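Local coordinates for protein probable AP endonuclease (African swine fever virus, PDB 6KI3) that probably cleaves DNA on the 5' side of apurinic or apyrimidinic sites in viral DNA repair, using zinc, and proofreads 3' ends as an exonuclease, at residues Val67-Leu70 with Lys71-Lys75; Leu15-Asp18 with Ser19-Thr23; Thr24-Thr27 with Asn28-Asn32. All coordinates share one frame; numbering follows the deposited sequence.

Contact 1 (Val67-Leu70 with Lys71-Lys75); sequences VELL and KMIVK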
ATOM      1  N   VAL A  67       6.596 -19.145  11.024  1.00 26.56           N
ATOM      2  CA  VAL A  67       7.405 -20.135  10.321  1.00 28.14           C
ATOM      3  C   VAL A  67       6.747 -20.531   9.005  1.00 31.43           C
ATOM      4  O   VAL A  67       7.413 -20.637   7.968  1.00 30.17           O
ATOM      5  CB  VAL A  67       7.653 -21.358  11.223  1.00 30.17           C
ATOM      6  CG1 VAL A  67       8.433 -22.427  10.471  1.00 23.59           C
ATOM      7  CG2 VAL A  67       8.391 -20.941  12.485  1.00 29.61           C
ATOM      8  N   GLU A  68       5.429 -20.751   9.021  1.00 29.37           N
ATOM      9  CA  GLU A  68       4.734 -21.135   7.797  1.00 30.17           C
ATOM     10  C   GLU A  68       4.671 -19.986   6.799  1.00 29.06           C
ATOM     11  O   GLU A  68       4.707 -20.221   5.586  1.00 27.46           O
ATOM     12  CB  GLU A  68       3.327 -21.633   8.126  1.00 29.33           C
ATOM     13  CG  GLU A  68       3.300 -22.909   8.955  1.00 30.89           C
ATOM     14  CD  GLU A  68       3.983 -24.072   8.259  1.00 35.41           C
ATOM     15  OE1 GLU A  68       3.529 -24.463   7.162  1.00 37.74           O
ATOM     16  OE2 GLU A  68       4.978 -24.592   8.805  1.00 37.03           O
ATOM     17  N   LEU A  69       4.580 -18.743   7.282  1.00 25.44           N
ATOM     18  CA  LEU A  69       4.495 -17.605   6.373  1.00 28.73           C
ATOM     19  C   LEU A  69       5.769 -17.457   5.552  1.00 31.34           C
ATOM     20  O   LEU A  69       5.713 -17.131   4.360  1.00 27.36           O
ATOM     21  CB  LEU A  69       4.208 -16.323   7.155  1.00 29.12           C
ATOM     22  CG  LEU A  69       4.093 -15.039   6.334  1.00 28.65           C
ATOM     23  CD1 LEU A  69       3.050 -15.198   5.242  1.00 22.90           C
ATOM     24  CD2 LEU A  69       3.756 -13.863   7.236  1.00 28.27           C
ATOM     25  N   LEU A  70       6.928 -17.695   6.171  1.00 28.12           N
ATOM     26  CA  LEU A  70       8.185 -17.622   5.433  1.00 28.79           C
ATOM     27  C   LEU A  70       8.251 -18.692   4.351  1.00 32.37           C
ATOM     28  O   LEU A  70       8.677 -18.419   3.222  1.00 32.11           O
ATOM     29  CB  LEU A  70       9.367 -17.759   6.391  1.00 28.97           C
ATOM     30  CG  LEU A  70      10.750 -17.719   5.741  1.00 27.89           C
ATOM     31  CD1 LEU A  70      11.022 -16.343   5.158  1.00 28.53           C
ATOM     32  CD2 LEU A  70      11.826 -18.107   6.743  1.00 26.67           C
ATOM     33  N   LYS A  71       7.834 -19.919   4.678  1.00 28.96           N
ATOM     34  CA  LYS A  71       7.806 -20.982   3.679  1.00 32.35           C
ATOM     35  C   LYS A  71       6.823 -20.658   2.561  1.00 30.20           C
ATOM     36  O   LYS A  71       7.117 -20.886   1.382  1.00 30.34           O
ATOM     37  CB  LYS A  71       7.444 -22.311   4.343  1.00 30.79           C
ATOM     38  CG  LYS A  71       8.485 -22.820   5.327  1.00 39.45           C
ATOM     39  CD  LYS A  71       7.876 -23.813   6.307  1.00 37.07           C
ATOM     40  CE  LYS A  71       7.183 -24.954   5.583  1.00 42.30           C
ATOM     41  NZ  LYS A  71       6.490 -25.868   6.535  1.00 44.36           N
ATOM     42  N   MET A  72       5.651 -20.124   2.916  1.00 31.23           N
ATOM     43  CA  MET A  72       4.665 -19.751   1.907  1.00 29.54           C
ATOM     44  C   MET A  72       5.200 -18.664   0.984  1.00 31.02           C
ATOM     45  O   MET A  72       5.015 -18.728  -0.237  1.00 29.20           O
ATOM     46  CB  MET A  72       3.377 -19.285   2.586  1.00 28.54           C
ATOM     47  CG  MET A  72       2.356 -18.675   1.642  1.00 28.05           C
ATOM     48  SD  MET A  72       1.567 -19.901   0.585  1.00 40.03           S
ATOM     49  CE  MET A  72       0.717 -20.893   1.806  1.00 33.62           C
ATOM     50  N   ILE A  73       5.869 -17.657   1.552  1.00 30.46           N
ATOM     51  CA  ILE A  73       6.387 -16.555   0.747  1.00 28.40           C
ATOM     52  C   ILE A  73       7.456 -17.051  -0.218  1.00 31.46           C
ATOM     53  O   ILE A  73       7.489 -16.653  -1.389  1.00 32.54           O
ATOM     54  CB  ILE A  73       6.916 -15.433   1.661  1.00 26.61           C
ATOM     55  CG1 ILE A  73       5.750 -14.698   2.327  1.00 29.02           C
ATOM     56  CG2 ILE A  73       7.791 -14.462   0.881  1.00 25.48           C
ATOM     57  CD1 ILE A  73       6.177 -13.589   3.261  1.00 23.03           C
ATOM     58  N   VAL A  74       8.336 -17.938   0.249  1.00 29.87           N
ATOM     59  CA  VAL A  74       9.397 -18.450  -0.615  1.00 30.78           C
ATOM     60  C   VAL A  74       8.826 -19.376  -1.683  1.00 32.14           C
ATOM     61  O   VAL A  74       9.206 -19.296  -2.858  1.00 32.02           O
ATOM     62  CB  VAL A  74      10.476 -19.153   0.228  1.00 30.75           C
ATOM     63  CG1 VAL A  74      11.500 -19.826  -0.672  1.00 26.26           C
ATOM     64  CG2 VAL A  74      11.154 -18.159   1.157  1.00 27.53           C
ATOM     65  N   LYS A  75       7.900 -20.259  -1.296  1.00 33.58           N
ATOM     66  CA  LYS A  75       7.376 -21.258  -2.226  1.00 35.33           C
ATOM     67  C   LYS A  75       6.747 -20.605  -3.451  1.00 36.40           C
ATOM     68  O   LYS A  75       7.058 -20.968  -4.591  1.00 36.72           O
ATOM     69  CB  LYS A  75       6.358 -22.149  -1.513  1.00 33.23           C
ATOM     70  CG  LYS A  75       5.574 -23.065  -2.438  1.00 37.48           C
ATOM     71  CD  LYS A  75       4.455 -23.772  -1.691  1.00 37.24           C
ATOM     72  CE  LYS A  75       3.669 -24.692  -2.609  1.00 37.27           C
TER
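V67-L70 and K71-K75 are successive turns of one alpha helix, tied by i to i+4 bonds in which M72 N, I73 N and V74 N reach the carbonyls of E68, L69 and L70, while K71 N to V67 O is stretched and weak at 3.4 Å. The side chains three and four residues apart then divide by character. On the outer face E68 and K71 run side by side in the same direction. The glutamate chain folds back at chi2 (-60°), and the lysine bends at chi3 (55°) across V67 O; NZ meets OE2 of E68 on its syn side at 3.0 Å, 23° out of the carboxylate plane, with a weak second bond to OE1. This i to i+3 salt bridge engages both carboxylate oxygens. On the inner face L69 and I73 lie askew to each other, CG of the leucine 4.0 Å from CD1 of the isoleucine. Toward solvent, L70 CD1 and V74 CG2 make a looser apolar pair at 4.4 Å. Within the beta-alpha-beta unit of strand 46-49, helix 63-76 and strand 79-83 of the TIM barrel, L69 rests on T27 and I30 of helix 25-39, and M72 on T27 and A31.

Contact 2 (Leu15-Asp18 with Ser19-Thr23); sequences LWSD and SGCTT
S17 CB and C21 SG, four residues apart at 4.0 Å, mark where this loop closes on itself, and a type II beta turn running from D18 to C21 brings them together. S19, the first residue of the second segment, offers its OG to a phosphate of the bound DNA, to which it is hydrogen-bonded; its chi1 of 53° sets the hydroxyl between the backbone N and the carbonyl carbon. G20 follows with positive phi (71°), as expected at the third position of a type II turn. At C21 the chain comes back: its N makes a weak bond to D18 O, 3.4 Å long and bent to 121° at the hydrogen, so the turn has only modest support from this bond. The cysteine side chain packs on the same carbonyl, SG lying 3.6 Å from D18 O, and its disulfide to C25 ties the turn covalently to the start of the next helix. T22 bends its hydroxyl back to C21 O at 2.7 Å, approaching from above the carbonyl plane, and T23 OG1 hydrogen-bonds D64. The loop thus connects helix 13-16 to helix 25-39 at the DNA-facing surface; S17 OG bonds C25 O, S17 packs on N28 and S29, and W16 lies edge-to-face with F36 while touching L285 of helix 282-300.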
ATOM      1  N   LEU A  15     -12.183 -12.574   6.007  1.00 38.10           N
ATOM      2  CA  LEU A  15     -12.756 -12.931   4.716  1.00 39.90           C
ATOM      3  C   LEU A  15     -11.945 -13.976   3.964  1.00 33.76           C
ATOM      4  O   LEU A  15     -12.336 -14.360   2.857  1.00 34.02           O
ATOM      5  CB  LEU A  15     -12.908 -11.686   3.834  1.00 38.35           C
ATOM      6  CG  LEU A  15     -13.814 -10.616   4.439  1.00 43.98           C
ATOM      7  CD1 LEU A  15     -13.807  -9.328   3.608  1.00 45.81           C
ATOM      8  CD2 LEU A  15     -15.214 -11.181   4.572  1.00 46.82           C
ATOM      9  N   TRP A  16     -10.841 -14.457   4.531  1.00 35.75           N
ATOM     10  CA  TRP A  16      -9.980 -15.380   3.801  1.00 33.41           C
ATOM     11  C   TRP A  16      -9.600 -16.601   4.631  1.00 35.41           C
ATOM     12  O   TRP A  16      -9.423 -17.693   4.080  1.00 34.03           O
ATOM     13  CB  TRP A  16      -8.721 -14.655   3.319  1.00 32.76           C
ATOM     14  CG  TRP A  16      -8.985 -13.661   2.228  1.00 34.05           C
ATOM     15  CD1 TRP A  16      -9.077 -12.305   2.354  1.00 32.60           C
ATOM     16  CD2 TRP A  16      -9.196 -13.950   0.841  1.00 32.67           C
ATOM     17  NE1 TRP A  16      -9.327 -11.731   1.130  1.00 31.80           N
ATOM     18  CE2 TRP A  16      -9.405 -12.720   0.185  1.00 34.01           C
ATOM     19  CE3 TRP A  16      -9.227 -15.128   0.090  1.00 33.33           C
ATOM     20  CZ2 TRP A  16      -9.641 -12.635  -1.186  1.00 33.28           C
ATOM     21  CZ3 TRP A  16      -9.462 -15.042  -1.270  1.00 38.93           C
ATOM     22  CH2 TRP A  16      -9.666 -13.805  -1.894  1.00 35.77           C
ATOM     23  N   SER A  17      -9.467 -16.436   5.943  1.00 36.14           N
ATOM     24  CA  SER A  17      -9.042 -17.548   6.782  1.00 33.67           C
ATOM     25  C   SER A  17     -10.165 -18.563   6.946  1.00 37.89           C
ATOM     26  O   SER A  17     -11.338 -18.204   7.083  1.00 39.46           O
ATOM     27  CB  SER A  17      -8.593 -17.051   8.155  1.00 38.45           C
ATOM     28  OG  SER A  17      -7.427 -16.252   8.055  1.00 39.97           O
ATOM     29  N   ASP A  18      -9.795 -19.840   6.923  1.00 39.74           N
ATOM     30  CA  ASP A  18     -10.740 -20.902   7.231  1.00 37.72           C
ATOM     31  C   ASP A  18     -11.091 -20.880   8.713  1.00 41.59           C
ATOM     32  O   ASP A  18     -10.325 -20.393   9.550  1.00 41.46           O
ATOM     33  CB  ASP A  18     -10.154 -22.265   6.864  1.00 37.59           C
ATOM     34  CG  ASP A  18      -9.924 -22.421   5.378  1.00 38.85           C
ATOM     35  OD1 ASP A  18     -10.853 -22.124   4.599  1.00 43.09           O
ATOM     36  OD2 ASP A  18      -8.814 -22.840   4.989  1.00 38.71           O
ATOM     37  N   SER A  19     -12.266 -21.412   9.033  1.00 44.16           N
ATOM     38  CA  SER A  19     -12.618 -21.610  10.430  1.00 46.35           C
ATOM     39  C   SER A  19     -11.688 -22.645  11.048  1.00 48.67           C
ATOM     40  O   SER A  19     -11.346 -23.651  10.419  1.00 45.75           O
ATOM     41  CB  SER A  19     -14.074 -22.058  10.557  1.00 48.11           C
ATOM     42  OG  SER A  19     -14.327 -23.188   9.744  1.00 51.40           O
ATOM     43  N   GLY A  20     -11.266 -22.388  12.281  1.00 50.57           N
ATOM     44  CA  GLY A  20     -10.318 -23.278  12.926  1.00 45.08           C
ATOM     45  C   GLY A  20      -8.921 -23.199  12.350  1.00 43.09           C
ATOM     46  O   GLY A  20      -8.228 -24.223  12.274  1.00 41.04           O
ATOM     47  N   CYS A  21      -8.491 -22.009  11.927  1.00 44.18           N
ATOM     48  CA  CYS A  21      -7.117 -21.830  11.474  1.00 41.44           C
ATOM     49  C   CYS A  21      -6.125 -21.828  12.628  1.00 36.50           C
ATOM     50  O   CYS A  21      -4.917 -21.921  12.381  1.00 34.99           O
ATOM     51  CB  CYS A  21      -6.992 -20.536  10.664  1.00 37.22           C
ATOM     52  SG  CYS A  21      -7.606 -19.049  11.488  1.00 39.52           S
ATOM     53  N   THR A  22      -6.611 -21.725  13.867  1.00 34.16           N
ATOM     54  CA  THR A  22      -5.809 -21.858  15.080  1.00 35.19           C
ATOM     55  C   THR A  22      -4.571 -20.971  15.071  1.00 33.33           C
ATOM     56  O   THR A  22      -4.663 -19.756  15.268  1.00 32.61           O
ATOM     57  CB  THR A  22      -5.394 -23.320  15.292  1.00 36.99           C
ATOM     58  OG1 THR A  22      -4.339 -23.661  14.383  1.00 32.16           O
ATOM     59  CG2 THR A  22      -6.575 -24.253  15.067  1.00 36.53           C
ATOM     60  N   THR A  23      -3.409 -21.577  14.831  1.00 35.62           N
ATOM     61  CA  THR A  23      -2.125 -20.929  15.051  1.00 33.85           C
ATOM     62  C   THR A  23      -1.478 -20.394  13.779  1.00 32.35           C
ATOM     63  O   THR A  23      -0.442 -19.727  13.869  1.00 30.79           O
ATOM     64  CB  THR A  23      -1.160 -21.911  15.727  1.00 36.31           C
ATOM     65  OG1 THR A  23       0.108 -21.278  15.931  1.00 48.60           O
ATOM     66  CG2 THR A  23      -0.971 -23.152  14.860  1.00 34.94           C
TER

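Contact 3 (Thr24-Thr27 with Asn28-Asn32); sequences TCIT and NSIAN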
ATOM      1  N   THR A  24      -2.049 -20.662  12.608  1.00 32.31           N
ATOM      2  CA  THR A  24      -1.457 -20.278  11.328  1.00 31.68           C
ATOM      3  C   THR A  24      -2.483 -19.572  10.451  1.00 31.54           C
ATOM      4  O   THR A  24      -2.655 -19.890   9.273  1.00 29.75           O
ATOM      5  CB  THR A  24      -0.897 -21.498  10.600  1.00 30.02           C
ATOM      6  OG1 THR A  24      -1.949 -22.451  10.391  1.00 29.40           O
ATOM      7  CG2 THR A  24       0.216 -22.149  11.410  1.00 29.59           C
ATOM      8  N   CYS A  25      -3.171 -18.577  11.014  1.00 30.85           N
ATOM      9  CA  CYS A  25      -4.315 -17.989  10.322  1.00 29.92           C
ATOM     10  C   CYS A  25      -3.897 -17.075   9.175  1.00 27.81           C
ATOM     11  O   CYS A  25      -4.577 -17.030   8.143  1.00 30.22           O
ATOM     12  CB  CYS A  25      -5.191 -17.235  11.319  1.00 33.59           C
ATOM     13  SG  CYS A  25      -6.003 -18.327  12.504  1.00 39.80           S
ATOM     14  N   ILE A  26      -2.796 -16.337   9.327  1.00 26.76           N
ATOM     15  CA  ILE A  26      -2.370 -15.430   8.263  1.00 28.50           C
ATOM     16  C   ILE A  26      -1.903 -16.218   7.046  1.00 27.58           C
ATOM     17  O   ILE A  26      -2.304 -15.934   5.911  1.00 26.91           O
ATOM     18  CB  ILE A  26      -1.273 -14.476   8.769  1.00 27.35           C
ATOM     19  CG1 ILE A  26      -1.788 -13.642   9.943  1.00 29.67           C
ATOM     20  CG2 ILE A  26      -0.793 -13.576   7.635  1.00 24.85           C
ATOM     21  CD1 ILE A  26      -0.763 -12.679  10.503  1.00 27.21           C
ATOM     22  N   THR A  27      -1.046 -17.219   7.266  1.00 26.52           N
ATOM     23  CA  THR A  27      -0.574 -18.047   6.160  1.00 28.61           C
ATOM     24  C   THR A  27      -1.721 -18.820   5.523  1.00 28.41           C
ATOM     25  O   THR A  27      -1.762 -18.985   4.297  1.00 30.57           O
ATOM     26  CB  THR A  27       0.510 -19.008   6.652  1.00 27.13           C
ATOM     27  OG1 THR A  27       1.483 -18.285   7.415  1.00 25.99           O
ATOM     28  CG2 THR A  27       1.197 -19.680   5.475  1.00 28.74           C
ATOM     29  N   ASN A  28      -2.660 -19.305   6.339  1.00 25.45           N
ATOM     30  CA  ASN A  28      -3.834 -19.988   5.803  1.00 27.27           C
ATOM     31  C   ASN A  28      -4.657 -19.056   4.922  1.00 29.80           C
ATOM     32  O   ASN A  28      -5.136 -19.460   3.856  1.00 28.45           O
ATOM     33  CB  ASN A  28      -4.687 -20.539   6.946  1.00 29.13           C
ATOM     34  CG  ASN A  28      -6.055 -21.008   6.486  1.00 30.70           C
ATOM     35  OD1 ASN A  28      -7.037 -20.271   6.573  1.00 31.27           O
ATOM     36  ND2 ASN A  28      -6.127 -22.242   5.999  1.00 28.60           N
ATOM     37  N   SER A  29      -4.829 -17.804   5.352  1.00 27.93           N
ATOM     38  CA  SER A  29      -5.578 -16.843   4.549  1.00 30.32           C
ATOM     39  C   SER A  29      -4.870 -16.557   3.231  1.00 29.17           C
ATOM     40  O   SER A  29      -5.513 -16.474   2.177  1.00 31.04           O
ATOM     41  CB  SER A  29      -5.783 -15.550   5.339  1.00 32.97           C
ATOM     42  OG  SER A  29      -4.541 -14.944   5.654  1.00 32.85           O
ATOM     43  N   ILE A  30      -3.544 -16.409   3.270  1.00 27.76           N
ATOM     44  CA  ILE A  30      -2.784 -16.178   2.047  1.00 25.82           C
ATOM     45  C   ILE A  30      -2.865 -17.393   1.130  1.00 30.05           C
ATOM     46  O   ILE A  30      -2.921 -17.258  -0.100  1.00 29.88           O
ATOM     47  CB  ILE A  30      -1.329 -15.811   2.394  1.00 24.50           C
ATOM     48  CG1 ILE A  30      -1.278 -14.420   3.028  1.00 22.32           C
ATOM     49  CG2 ILE A  30      -0.435 -15.874   1.163  1.00 21.14           C
ATOM     50  CD1 ILE A  30       0.100 -13.999   3.468  1.00 25.26           C
ATOM     51  N   ALA A  31      -2.888 -18.595   1.709  1.00 27.48           N
ATOM     52  CA  ALA A  31      -3.038 -19.804   0.906  1.00 30.51           C
ATOM     53  C   ALA A  31      -4.354 -19.790   0.137  1.00 29.65           C
ATOM     54  O   ALA A  31      -4.388 -20.082  -1.064  1.00 27.47           O
ATOM     55  CB  ALA A  31      -2.948 -21.042   1.799  1.00 28.69           C
ATOM     56  N   ASN A  32      -5.451 -19.450   0.815  1.00 30.43           N
ATOM     57  CA  ASN A  32      -6.735 -19.344   0.130  1.00 33.97           C
ATOM     58  C   ASN A  32      -6.731 -18.191  -0.865  1.00 35.78           C
ATOM     59  O   ASN A  32      -7.343 -18.282  -1.937  1.00 35.73           O
ATOM     60  CB  ASN A  32      -7.860 -19.172   1.150  1.00 31.46           C
ATOM     61  CG  ASN A  32      -7.934 -20.321   2.133  1.00 31.38           C
ATOM     62  OD1 ASN A  32      -7.453 -21.420   1.857  1.00 34.01           O
ATOM     63  ND2 ASN A  32      -8.537 -20.075   3.290  1.00 31.11           N
TER
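The shortest polar contact here joins S29 OG to I26 O, a hydrogen bond modelled as very short at 2.5 Å, a length whose exact value is doubtful. The serine chi1 of 62° places OG between the backbone N and the carbonyl carbon, where it can reach that oxygen on the preceding turn. I26 O also accepts I30 N at 3.0 Å, so two donors share one carbonyl. Around this pair the regular i to i+4 bonds of the helix run from N28 N to T24 O, S29 N to C25 O and A31 N to T27 O, the last at 2.8 Å. T24 occupies the N-cap position, but its side chain makes no capping bond; instead D65 receives I26 N through OD2 and T27 OG1 through OD1, holding the first turn from outside. Further out, I26 CG2 and I30 CD1 meet at 4.3 Å on the buried side, where I26 also touches I61 and I30 touches L78, while A31 CB sits 3.4 Å from T27 O. C25 touches H13. The segment opens helix 25-39, which lies between two neighbours: one side of it faces helix 63-76, whereas S29 touches W16 of helix 13-16.

Contact 3 is the hub of the three: its centre lies about 7 Å from that of contact 2 and about 10 Å from that of contact 1, whereas contacts 1 and 2 do not touch, their nearest atoms being about 7 Å apart. Toward contact 2 the join is covalent, through the disulfide, and polar, with N32 ND2 at 2.7 Å from W16 O and N28 OD1 at 2.8 Å from D18 N, both probable hydrogen bonds. Toward contact 1 it is packing, L69 CD1 approaching I30 CD1 to 3.6 Å. Contact 2 reaches the DNA, its nearest atom about 3 Å away, against about 6 Å for contact 3 and 12 Å for contact 1; the I26 side chain is about 11 Å from that of the zinc ligand H83.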